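Local atomic coordinates of phosphoribosylamidoimidazole- succinocarboxamide synthase (Saccharomyces cerevisiae, PDB entry 1OBG), a protein that catalyses the ATP-dependent joining of aspartate to the carboxylate of CAIR to give SAICAR, a step of de novo purine biosynthesis. Residues R72-D77 / I229-V234; E192-L197 / T215-G220. One frame throughout, in Å; residues are numbered along the deposited sequence. Where two conformers were deposited one is given.

Contact 1: R72-D77 / I229-V234. With AMP (adenosine monophosphate), chain B; AMP (adenosine monophosphate), chain D.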
ATOM      1  N   ARG A  72      -4.967  11.049  12.364  1.00 17.56           N
ATOM      2  CA  ARG A  72      -4.329  10.169  13.340  1.00 19.12           C
ATOM      3  C   ARG A  72      -3.952   8.886  12.627  1.00 17.74           C
ATOM      4  O   ARG A  72      -4.664   8.440  11.714  1.00 17.73           O
ATOM      5  CB  ARG A  72      -5.303   9.788  14.438  1.00 19.82           C
ATOM      6  CG  ARG A  72      -5.293  10.694  15.658  1.00 28.19           C
ATOM      7  CD  ARG A  72      -6.297  10.256  16.759  1.00 36.11           C
ATOM      8  NE  ARG A  72      -5.887   9.052  17.505  1.00 41.84           N
ATOM      9  CZ  ARG A  72      -6.700   8.337  18.298  1.00 44.43           C
ATOM     10  NH1 ARG A  72      -7.977   8.688  18.454  1.00 45.42           N
ATOM     11  NH2 ARG A  72      -6.243   7.264  18.933  1.00 45.91           N
ATOM     12  N   ASN A  73      -2.842   8.282  13.022  1.00 16.58           N
ATOM     13  CA  ASN A  73      -2.483   6.983  12.446  1.00 15.65           C
ATOM     14  C   ASN A  73      -2.302   5.938  13.541  1.00 15.56           C
ATOM     15  O   ASN A  73      -2.320   6.275  14.740  1.00 15.45           O
ATOM     16  CB  ASN A  73      -1.251   7.087  11.551  1.00 14.95           C
ATOM     17  CG  ASN A  73      -0.026   7.595  12.289  1.00 17.92           C
ATOM     18  OD1 ASN A  73       0.521   8.665  11.967  1.00 18.89           O
ATOM     19  ND2 ASN A  73       0.407   6.841  13.283  1.00 13.72           N
ATOM     20  N   HIS A  74      -2.109   4.688  13.139  1.00 13.83           N
ATOM     21  CA  HIS A  74      -2.023   3.604  14.108  1.00 14.37           C
ATOM     22  C   HIS A  74      -0.650   3.355  14.750  1.00 14.78           C
ATOM     23  O   HIS A  74      -0.511   2.441  15.563  1.00 14.57           O
ATOM     24  CB  HIS A  74      -2.615   2.295  13.540  1.00 13.94           C
ATOM     25  CG  HIS A  74      -1.851   1.675  12.395  1.00 13.57           C
ATOM     26  ND1 HIS A  74      -0.860   2.320  11.687  1.00 18.10           N
ATOM     27  CD2 HIS A  74      -1.976   0.456  11.822  1.00  9.92           C
ATOM     28  CE1 HIS A  74      -0.387   1.517  10.748  1.00 14.81           C
ATOM     29  NE2 HIS A  74      -1.055   0.383  10.806  1.00 14.14           N
ATOM     30  N   LEU A  75       0.365   4.134  14.395  1.00 14.83           N
ATOM     31  CA  LEU A  75       1.692   3.896  14.960  1.00 16.22           C
ATOM     32  C   LEU A  75       1.675   4.100  16.470  1.00 16.89           C
ATOM     33  O   LEU A  75       1.061   5.057  16.968  1.00 16.09           O
ATOM     34  CB  LEU A  75       2.755   4.828  14.352  1.00 15.91           C
ATOM     35  CG  LEU A  75       2.993   4.682  12.837  1.00 16.87           C
ATOM     36  CD1 LEU A  75       4.035   5.704  12.384  1.00 18.53           C
ATOM     37  CD2 LEU A  75       3.407   3.254  12.462  1.00 16.55           C
ATOM     38  N   VAL A  76       2.349   3.210  17.187  1.00 17.18           N
ATOM     39  CA  VAL A  76       2.644   3.463  18.594  1.00 18.84           C
ATOM     40  C   VAL A  76       3.635   4.649  18.682  1.00 20.21           C
ATOM     41  O   VAL A  76       4.616   4.718  17.938  1.00 19.62           O
ATOM     42  CB  VAL A  76       3.212   2.192  19.310  1.00 18.89           C
ATOM     43  CG1 VAL A  76       3.720   2.525  20.723  1.00 19.03           C
ATOM     44  CG2 VAL A  76       2.138   1.088  19.370  1.00 18.37           C
ATOM     45  N   ASP A  77       3.354   5.570  19.594  1.00 22.47           N
ATOM     46  CA  ASP A  77       4.234   6.687  19.889  1.00 26.44           C
ATOM     47  C   ASP A  77       5.440   6.207  20.699  1.00 27.67           C
ATOM     48  O   ASP A  77       5.336   5.973  21.896  1.00 29.00           O
ATOM     49  CB  ASP A  77       3.424   7.749  20.648  1.00 27.55           C
ATOM     50  CG  ASP A  77       4.024   9.149  20.551  0.50 27.92           C
ATOM     51  OD1 ASP A  77       3.318  10.124  20.926  0.50 31.17           O
ATOM     52  OD2 ASP A  77       5.165   9.380  20.118  0.50 26.46           O
ATOM     53  N   ILE A 229      -8.999   6.682  11.975  1.00 21.70           N
ATOM     54  CA  ILE A 229      -7.561   6.440  12.099  1.00 20.13           C
ATOM     55  C   ILE A 229      -7.043   5.794  10.830  1.00 18.49           C
ATOM     56  O   ILE A 229      -7.652   4.864  10.314  1.00 16.72           O
ATOM     57  CB  ILE A 229      -7.244   5.459  13.280  1.00 20.32           C
ATOM     58  CG1 ILE A 229      -8.000   5.816  14.573  1.00 21.87           C
ATOM     59  CG2 ILE A 229      -5.714   5.314  13.507  1.00 19.11           C
ATOM     60  CD1 ILE A 229      -7.607   7.109  15.182  1.00 26.76           C
ATOM     61  N   LEU A 230      -5.912   6.281  10.357  1.00 17.13           N
ATOM     62  CA  LEU A 230      -5.246   5.679   9.223  1.00 17.86           C
ATOM     63  C   LEU A 230      -4.543   4.420   9.695  1.00 17.97           C
ATOM     64  O   LEU A 230      -3.721   4.449  10.620  1.00 17.56           O
ATOM     65  CB  LEU A 230      -4.243   6.639   8.606  1.00 17.65           C
ATOM     66  CG  LEU A 230      -3.648   6.326   7.244  1.00 18.39           C
ATOM     67  CD1 LEU A 230      -4.736   5.993   6.216  1.00 16.63           C
ATOM     68  CD2 LEU A 230      -2.792   7.516   6.805  1.00 18.75           C
ATOM     69  N   VAL A 231      -4.874   3.303   9.069  1.00 18.13           N
ATOM     70  CA  VAL A 231      -4.233   2.054   9.469  1.00 19.40           C
ATOM     71  C   VAL A 231      -3.501   1.426   8.264  1.00 21.01           C
ATOM     72  O   VAL A 231      -3.328   2.062   7.225  1.00 20.70           O
ATOM     73  CB  VAL A 231      -5.223   1.102  10.222  1.00 19.09           C
ATOM     74  CG1 VAL A 231      -5.886   1.829  11.419  1.00 18.40           C
ATOM     75  CG2 VAL A 231      -6.329   0.546   9.267  1.00 19.06           C
ATOM     76  N   ASP A 232      -3.053   0.190   8.399  1.00 23.65           N
ATOM     77  CA  ASP A 232      -2.409  -0.480   7.279  1.00 26.57           C
ATOM     78  C   ASP A 232      -1.183   0.292   6.763  1.00 27.83           C
ATOM     79  O   ASP A 232      -0.612   1.094   7.481  1.00 28.74           O
ATOM     80  CB  ASP A 232      -3.413  -0.725   6.162  1.00 26.43           C
ATOM     81  CG  ASP A 232      -3.059  -1.943   5.324  1.00 30.77           C
ATOM     82  OD1 ASP A 232      -2.610  -2.956   5.905  1.00 31.96           O
ATOM     83  OD2 ASP A 232      -3.204  -1.970   4.079  1.00 34.12           O
ATOM     84  N   GLU A 233      -0.774   0.031   5.528  1.00 29.43           N
ATOM     85  CA  GLU A 233       0.343   0.765   4.932  1.00 30.22           C
ATOM     86  C   GLU A 233      -0.249   1.831   4.038  1.00 27.47           C
ATOM     87  O   GLU A 233      -1.360   1.688   3.533  1.00 27.58           O
ATOM     88  CB  GLU A 233       1.310  -0.171   4.157  1.00 32.31           C
ATOM     89  CG  GLU A 233       1.363   0.059   2.640  1.00 38.22           C
ATOM     90  CD  GLU A 233       2.105  -1.035   1.862  1.00 44.67           C
ATOM     91  OE1 GLU A 233       1.470  -1.623   0.955  1.00 48.94           O
ATOM     92  OE2 GLU A 233       3.311  -1.299   2.126  1.00 45.65           O
ATOM     93  N   VAL A 234       0.509   2.900   3.863  1.00 24.70           N
ATOM     94  CA  VAL A 234       0.043   4.063   3.172  1.00 22.82           C
ATOM     95  C   VAL A 234       0.969   4.412   2.000  1.00 20.24           C
ATOM     96  O   VAL A 234       2.193   4.550   2.178  1.00 18.33           O
ATOM     97  CB  VAL A 234      -0.070   5.242   4.200  1.00 23.67           C
ATOM     98  CG1 VAL A 234       1.224   5.403   4.992  1.00 25.33           C
ATOM     99  CG2 VAL A 234      -0.383   6.521   3.520  1.00 25.36           C
TER
HETATM  100  P   AMP B 307      -2.129  -7.446   5.200  1.00 63.89           P
HETATM  101  O1P AMP B 307      -1.672  -6.308   4.278  1.00 65.68           O
HETATM  102  O2P AMP B 307      -0.991  -8.222   5.759  1.00 65.16           O
HETATM  103  O3P AMP B 307      -3.131  -8.430   4.401  1.00 63.77           O
HETATM  104  O5' AMP B 307      -2.910  -6.816   6.453  1.00 57.79           O
HETATM  105  C5' AMP B 307      -3.278  -7.682   7.490  1.00 46.93           C
HETATM  106  C4' AMP B 307      -4.600  -7.214   8.054  1.00 40.05           C
HETATM  107  O4' AMP B 307      -4.350  -6.270   9.077  1.00 34.15           O
HETATM  108  C3' AMP B 307      -5.451  -6.525   6.987  1.00 37.14           C
HETATM  109  O3' AMP B 307      -6.725  -7.122   6.982  1.00 34.38           O
HETATM  110  C2' AMP B 307      -5.548  -5.089   7.467  1.00 33.49           C
HETATM  111  O2' AMP B 307      -6.831  -4.585   7.208  1.00 30.67           O
HETATM  112  C1' AMP B 307      -5.301  -5.248   8.965  1.00 32.15           C
HETATM  113  N9  AMP B 307      -4.814  -4.036   9.656  1.00 29.99           N
HETATM  114  C8  AMP B 307      -3.988  -3.036   9.198  1.00 28.99           C
HETATM  115  N7  AMP B 307      -3.829  -2.138  10.206  1.00 29.49           N
HETATM  116  C5  AMP B 307      -4.527  -2.554  11.288  1.00 27.06           C
HETATM  117  C6  AMP B 307      -4.718  -2.040  12.575  1.00 27.56           C
HETATM  118  N6  AMP B 307      -4.003  -1.007  13.033  1.00 23.61           N
HETATM  119  N1  AMP B 307      -5.525  -2.737  13.459  1.00 26.64           N
HETATM  120  C2  AMP B 307      -6.125  -3.923  13.098  1.00 27.63           C
HETATM  121  N3  AMP B 307      -5.926  -4.426  11.823  1.00 26.77           N
HETATM  122  C4  AMP B 307      -5.146  -3.753  10.945  1.00 28.54           C
HETATM  123  P   AMP D 309      10.226   9.815  15.697  1.00 69.70           P
HETATM  124  O1P AMP D 309       8.973  10.001  14.817  1.00 70.14           O
HETATM  125  O2P AMP D 309       9.886   9.116  16.960  1.00 70.47           O
HETATM  126  O3P AMP D 309      10.942  11.240  15.977  1.00 70.40           O
HETATM  127  O5' AMP D 309      11.378   8.978  14.947  1.00 66.76           O
HETATM  128  C5' AMP D 309      12.120   7.967  15.602  1.00 60.64           C
HETATM  129  C4' AMP D 309      12.342   6.780  14.662  1.00 55.90           C
HETATM  130  O4' AMP D 309      11.546   5.691  15.106  1.00 52.04           O
HETATM  131  C3' AMP D 309      11.933   7.105  13.225  1.00 54.49           C
HETATM  132  O3' AMP D 309      12.770   6.448  12.291  1.00 54.64           O
HETATM  133  C2' AMP D 309      10.529   6.535  13.161  1.00 52.19           C
HETATM  134  O2' AMP D 309      10.118   6.241  11.842  1.00 53.75           O
HETATM  135  C1' AMP D 309      10.612   5.335  14.103  1.00 47.82           C
HETATM  136  N9  AMP D 309       9.293   5.007  14.685  1.00 40.52           N
HETATM  137  C8  AMP D 309       8.416   5.854  15.328  1.00 38.35           C
HETATM  138  N7  AMP D 309       7.316   5.154  15.698  1.00 34.16           N
HETATM  139  C5  AMP D 309       7.483   3.872  15.301  1.00 31.84           C
HETATM  140  C6  AMP D 309       6.677   2.749  15.429  1.00 25.73           C
HETATM  141  N6  AMP D 309       5.438   2.872  15.916  1.00 19.07           N
HETATM  142  N1  AMP D 309       7.128   1.558  14.914  1.00 23.18           N
HETATM  143  C2  AMP D 309       8.352   1.465  14.285  1.00 27.94           C
HETATM  144  N3  AMP D 309       9.155   2.580  14.162  1.00 30.20           N
HETATM  145  C4  AMP D 309       8.720   3.764  14.660  1.00 34.69           C

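Contact 2: E192-L197 / T215-G220. With AMP (adenosine monophosphate), chain B.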
ATOM      1  N   GLU A 192     -14.652  12.287   2.439  1.00 13.82           N
ATOM      2  CA  GLU A 192     -14.013  13.613   2.566  1.00 13.76           C
ATOM      3  C   GLU A 192     -12.543  13.408   2.930  1.00 12.87           C
ATOM      4  O   GLU A 192     -11.642  14.011   2.338  1.00 12.89           O
ATOM      5  CB  GLU A 192     -14.705  14.487   3.639  1.00 13.87           C
ATOM      6  CG  GLU A 192     -13.892  15.738   4.019  1.00 18.91           C
ATOM      7  CD  GLU A 192     -14.445  16.482   5.227  1.00 25.70           C
ATOM      8  OE1 GLU A 192     -14.413  15.907   6.328  1.00 27.72           O
ATOM      9  OE2 GLU A 192     -14.906  17.632   5.078  1.00 25.54           O
ATOM     10  N   LEU A 193     -12.297  12.544   3.905  1.00 12.66           N
ATOM     11  CA  LEU A 193     -10.941  12.391   4.423  1.00 12.30           C
ATOM     12  C   LEU A 193     -10.029  11.700   3.409  1.00 12.34           C
ATOM     13  O   LEU A 193      -8.870  12.125   3.198  1.00 12.09           O
ATOM     14  CB  LEU A 193     -10.959  11.659   5.765  1.00 12.81           C
ATOM     15  CG  LEU A 193      -9.607  11.202   6.321  1.00 14.37           C
ATOM     16  CD1 LEU A 193      -8.731  12.372   6.687  1.00 13.20           C
ATOM     17  CD2 LEU A 193      -9.842  10.316   7.563  1.00 17.82           C
ATOM     18  N   ALA A 194     -10.545  10.651   2.780  1.00 10.48           N
ATOM     19  CA  ALA A 194      -9.744   9.922   1.783  1.00 11.61           C
ATOM     20  C   ALA A 194      -9.365  10.794   0.587  1.00 11.39           C
ATOM     21  O   ALA A 194      -8.246  10.711   0.109  1.00 11.16           O
ATOM     22  CB  ALA A 194     -10.464   8.691   1.286  1.00 10.73           C
ATOM     23  N   VAL A 195     -10.305  11.604   0.101  1.00 10.65           N
ATOM     24  CA  VAL A 195     -10.001  12.509  -1.005  1.00 10.63           C
ATOM     25  C   VAL A 195      -8.967  13.551  -0.579  1.00 10.80           C
ATOM     26  O   VAL A 195      -8.034  13.829  -1.332  1.00 11.27           O
ATOM     27  CB  VAL A 195     -11.276  13.109  -1.558  1.00 10.60           C
ATOM     28  CG1 VAL A 195     -10.979  14.165  -2.585  1.00 12.38           C
ATOM     29  CG2 VAL A 195     -12.053  11.974  -2.232  1.00 11.35           C
ATOM     30  N   LYS A 196      -9.128  14.100   0.628  1.00 10.78           N
ATOM     31  CA  LYS A 196      -8.165  15.044   1.174  1.00 11.74           C
ATOM     32  C   LYS A 196      -6.767  14.442   1.239  1.00 11.84           C
ATOM     33  O   LYS A 196      -5.817  15.082   0.810  1.00 12.19           O
ATOM     34  CB  LYS A 196      -8.592  15.504   2.575  1.00 12.74           C
ATOM     35  CG  LYS A 196      -7.491  16.283   3.317  1.00 16.89           C
ATOM     36  CD  LYS A 196      -7.923  16.885   4.621  1.00 21.39           C
ATOM     37  CE  LYS A 196      -6.795  17.833   5.063  1.00 26.36           C
ATOM     38  NZ  LYS A 196      -6.827  18.173   6.496  1.00 30.54           N
ATOM     39  N   LEU A 197      -6.623  13.214   1.756  1.00 10.39           N
ATOM     40  CA  LEU A 197      -5.265  12.646   1.904  1.00 10.82           C
ATOM     41  C   LEU A 197      -4.653  12.341   0.543  1.00 10.23           C
ATOM     42  O   LEU A 197      -3.483  12.601   0.265  1.00 11.05           O
ATOM     43  CB  LEU A 197      -5.311  11.360   2.752  1.00  9.95           C
ATOM     44  CG  LEU A 197      -5.788  11.476   4.206  1.00 12.84           C
ATOM     45  CD1 LEU A 197      -5.757  10.099   4.899  1.00 11.99           C
ATOM     46  CD2 LEU A 197      -4.962  12.486   4.996  1.00 13.17           C
ATOM     47  N   THR A 215      -4.928   4.904  -5.107  1.00 13.27           N
ATOM     48  CA  THR A 215      -4.358   4.327  -3.915  1.00 13.69           C
ATOM     49  C   THR A 215      -5.471   3.688  -3.099  1.00 13.41           C
ATOM     50  O   THR A 215      -6.618   4.073  -3.230  1.00 12.12           O
ATOM     51  CB  THR A 215      -3.578   5.403  -3.102  1.00 14.61           C
ATOM     52  OG1 THR A 215      -2.706   4.740  -2.171  1.00 15.35           O
ATOM     53  CG2 THR A 215      -4.513   6.248  -2.229  1.00 14.56           C
ATOM     54  N   LYS A 216      -5.107   2.724  -2.266  1.00 12.64           N
ATOM     55  CA  LYS A 216      -6.060   2.046  -1.413  1.00 14.28           C
ATOM     56  C   LYS A 216      -5.753   2.470   0.041  1.00 13.77           C
ATOM     57  O   LYS A 216      -4.661   2.228   0.547  1.00 14.21           O
ATOM     58  CB  LYS A 216      -5.895   0.532  -1.624  1.00 14.49           C
ATOM     59  CG  LYS A 216      -6.799  -0.351  -0.752  1.00 20.20           C
ATOM     60  CD  LYS A 216      -6.612  -1.835  -1.089  1.00 27.93           C
ATOM     61  CE  LYS A 216      -5.637  -2.520  -0.124  1.00 33.66           C
ATOM     62  NZ  LYS A 216      -5.495  -1.816   1.195  1.00 38.73           N
ATOM     63  N   PHE A 217      -6.695   3.115   0.712  1.00 13.65           N
ATOM     64  CA  PHE A 217      -6.507   3.410   2.124  1.00 13.88           C
ATOM     65  C   PHE A 217      -7.313   2.389   2.927  1.00 14.71           C
ATOM     66  O   PHE A 217      -8.322   1.854   2.443  1.00 13.18           O
ATOM     67  CB  PHE A 217      -7.049   4.806   2.499  1.00 13.70           C
ATOM     68  CG  PHE A 217      -6.250   5.974   1.940  1.00 15.18           C
ATOM     69  CD1 PHE A 217      -4.881   6.148   2.237  1.00 16.70           C
ATOM     70  CD2 PHE A 217      -6.877   6.920   1.133  1.00 16.04           C
ATOM     71  CE1 PHE A 217      -4.168   7.265   1.719  1.00 17.67           C
ATOM     72  CE2 PHE A 217      -6.178   8.021   0.622  1.00 12.16           C
ATOM     73  CZ  PHE A 217      -4.841   8.195   0.903  1.00 14.38           C
ATOM     74  N   GLU A 218      -6.888   2.151   4.157  1.00 14.42           N
ATOM     75  CA  GLU A 218      -7.774   1.507   5.101  1.00 16.52           C
ATOM     76  C   GLU A 218      -7.855   2.356   6.354  1.00 16.16           C
ATOM     77  O   GLU A 218      -6.861   2.917   6.773  1.00 15.81           O
ATOM     78  CB  GLU A 218      -7.268   0.104   5.408  1.00 16.90           C
ATOM     79  CG  GLU A 218      -7.555  -0.826   4.240  1.00 22.18           C
ATOM     80  CD  GLU A 218      -7.092  -2.248   4.479  1.00 27.38           C
ATOM     81  OE1 GLU A 218      -7.285  -3.064   3.559  1.00 30.33           O
ATOM     82  OE2 GLU A 218      -6.543  -2.533   5.563  1.00 25.48           O
ATOM     83  N   PHE A 219      -9.057   2.440   6.916  1.00 16.74           N
ATOM     84  CA  PHE A 219      -9.336   3.267   8.057  1.00 17.51           C
ATOM     85  C   PHE A 219      -9.895   2.433   9.190  1.00 18.61           C
ATOM     86  O   PHE A 219     -10.697   1.504   8.991  1.00 17.76           O
ATOM     87  CB  PHE A 219     -10.354   4.354   7.715  1.00 17.81           C
ATOM     88  CG  PHE A 219      -9.856   5.391   6.728  1.00 19.65           C
ATOM     89  CD1 PHE A 219      -8.656   6.061   6.917  1.00 21.84           C
ATOM     90  CD2 PHE A 219     -10.608   5.709   5.619  1.00 23.54           C
ATOM     91  CE1 PHE A 219      -8.204   7.029   5.999  1.00 21.62           C
ATOM     92  CE2 PHE A 219     -10.154   6.686   4.702  1.00 26.35           C
ATOM     93  CZ  PHE A 219      -8.950   7.329   4.900  1.00 21.23           C
ATOM     94  N   GLY A 220      -9.455   2.792  10.385  1.00 19.96           N
ATOM     95  CA  GLY A 220     -10.060   2.307  11.601  1.00 21.81           C
ATOM     96  C   GLY A 220     -10.828   3.445  12.236  1.00 23.17           C
ATOM     97  O   GLY A 220     -10.781   4.595  11.787  1.00 22.71           O
TER
HETATM   98  P   AMP B 307      -2.129  -7.446   5.200  1.00 63.89           P
HETATM   99  O1P AMP B 307      -1.672  -6.308   4.278  1.00 65.68           O
HETATM  100  O2P AMP B 307      -0.991  -8.222   5.759  1.00 65.16           O
HETATM  101  O3P AMP B 307      -3.131  -8.430   4.401  1.00 63.77           O
HETATM  102  O5' AMP B 307      -2.910  -6.816   6.453  1.00 57.79           O
HETATM  103  C5' AMP B 307      -3.278  -7.682   7.490  1.00 46.93           C
HETATM  104  C4' AMP B 307      -4.600  -7.214   8.054  1.00 40.05           C
HETATM  105  O4' AMP B 307      -4.350  -6.270   9.077  1.00 34.15           O
HETATM  106  C3' AMP B 307      -5.451  -6.525   6.987  1.00 37.14           C
HETATM  107  O3' AMP B 307      -6.725  -7.122   6.982  1.00 34.38           O
HETATM  108  C2' AMP B 307      -5.548  -5.089   7.467  1.00 33.49           C
HETATM  109  O2' AMP B 307      -6.831  -4.585   7.208  1.00 30.67           O
HETATM  110  C1' AMP B 307      -5.301  -5.248   8.965  1.00 32.15           C
HETATM  111  N9  AMP B 307      -4.814  -4.036   9.656  1.00 29.99           N
HETATM  112  C8  AMP B 307      -3.988  -3.036   9.198  1.00 28.99           C
HETATM  113  N7  AMP B 307      -3.829  -2.138  10.206  1.00 29.49           N
HETATM  114  C5  AMP B 307      -4.527  -2.554  11.288  1.00 27.06           C
HETATM  115  C6  AMP B 307      -4.718  -2.040  12.575  1.00 27.56           C
HETATM  116  N6  AMP B 307      -4.003  -1.007  13.033  1.00 23.61           N
HETATM  117  N1  AMP B 307      -5.525  -2.737  13.459  1.00 26.64           N
HETATM  118  C2  AMP B 307      -6.125  -3.923  13.098  1.00 27.63           C
HETATM  119  N3  AMP B 307      -5.926  -4.426  11.823  1.00 26.77           N
HETATM  120  C4  AMP B 307      -5.146  -3.753  10.945  1.00 28.54           C

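Contact 1: R72-D77 / I229-V234
The imidazole of His74 lies with one face over Val231: the CA of Val231 sits 3.7 Å from the centroid of the His74 ring and 13° off its normal, a CH-pi contact with a backbone carbon. A chi1 of 67° puts the CG of His74 between its own backbone N and carbonyl carbon, which lays the ring along the backbone from Val231 to Asp232. At the start of the segments, the CD1 methyl of Ile229 is set over the centre of one face of the Arg72 guanidinium, 3.5 Å from the CZ of Arg72. The Arg72 chain bends at its third torsion to bring the flat group back over that methyl, while NH1 forms a salt bridge with Glu227. The other branch of Ile229, CG2, rests against the backbone of Asn73, 3.5 Å from its carbonyl carbon.

In the backbone, the short, weakly bonded strand 72-73 runs parallel to 228-230 of the mixed sheet, with the CA atoms of Asn73 and Leu230 4.4 Å apart, and the chain beyond it bonds to strand 105-109. The N of Leu230 gives a nearly straight bond to the O of Arg72 (2.8 Å, 174°), and the N of His74 gives a weak, bent one to the O of Leu230. Both segments then lead into nucleotide pockets. The Asp232 N donates to N7 of one bound AMP at 3.0 Å, and Val231 CB and CG2 pack on the same adenine; the Asp232 carboxylate turns to Arg20. From 72-77, the O of Val76 accepts a bond from N6 of the second AMP at 2.9 Å.

Contact 2: E192-L197 / T215-G220
Apolar contacts join residues 192-197 of helix 184-208 to residues 215-220 of strand 210-221, with Phe217 and Phe219 reaching from the strand into the helix side chains. Around Phe219 the three helix residues take different positions. Leu193 brings its CD2 over one face, 4.0 Å from the CE1 of Phe219, its side chain slanting across that of the phenylalanine. Ala194 CB meets the rim in the plane of the ring, 4.0 Å from the CE2 of Phe219, and Leu197 CD1 also comes to the edge, at CE1. Leu193 extends with CG anti to its backbone N (chi1 170°), which carries its CD2 to the ring although its CB does not point straight at the strand.

Phe217 meets two of the same helix residues, Ala194 and Leu197. Its CZ lies 3.7 Å from the CB of Leu197 and its CD2 is 4.0 Å from the CB of Ala194, so the small alanine side chain touches both rings. The Phe217 ring also approaches the helix backbone obliquely, its CE2 3.4 Å from the O of Ala194. Thr215 CG2, from the same strand, covers one face of Phe217 toward its rim. With an alanine at Phe217, the CB atoms of Leu197 and Ala194 would probably be left facing a gap, and the Thr215 methyl would lose the ring it rests on.

The polar contacts lie on Lys216 and Glu218, which point away from the helix. Lys216 NZ and Glu218 OE1 form a salt bridge at 3.2 Å, its hydrogen bond weak, and Glu218 OE2 accepts a bond from the ribose O2' of AMP at 2.6 Å. This is alpha/beta layer packing: Phe217 and Phe219 face helix 184-208, while Lys216 and Glu218, alternating with them, face the AMP side of the sheet.

How the contacts relate
Contacts 1 and 2 meet through neighbouring strands of the mixed sheet, their centres about 12 Å apart, and contact 2 is nested within the chain loop that contact 1 closes. Strands 210-221 and 228-230 follow one another and pair antiparallel: Ile229 O lies 2.7 Å from Gly220 N and Val231 N 3.1 Å from Glu218 O, both probable hydrogen bonds. On the helix side, Leu230 CD1 packs 3.6 Å from Phe219 CE1, continuing the apolar layer of contact 2 into contact 1. On the other side both reach the same AMP, contact 1 at the adenine and contact 2 at the ribose. Asp232 CG lies 3.5 Å from Glu218 OE2, the acids salt-bridged to Arg20 and Lys216 respectively.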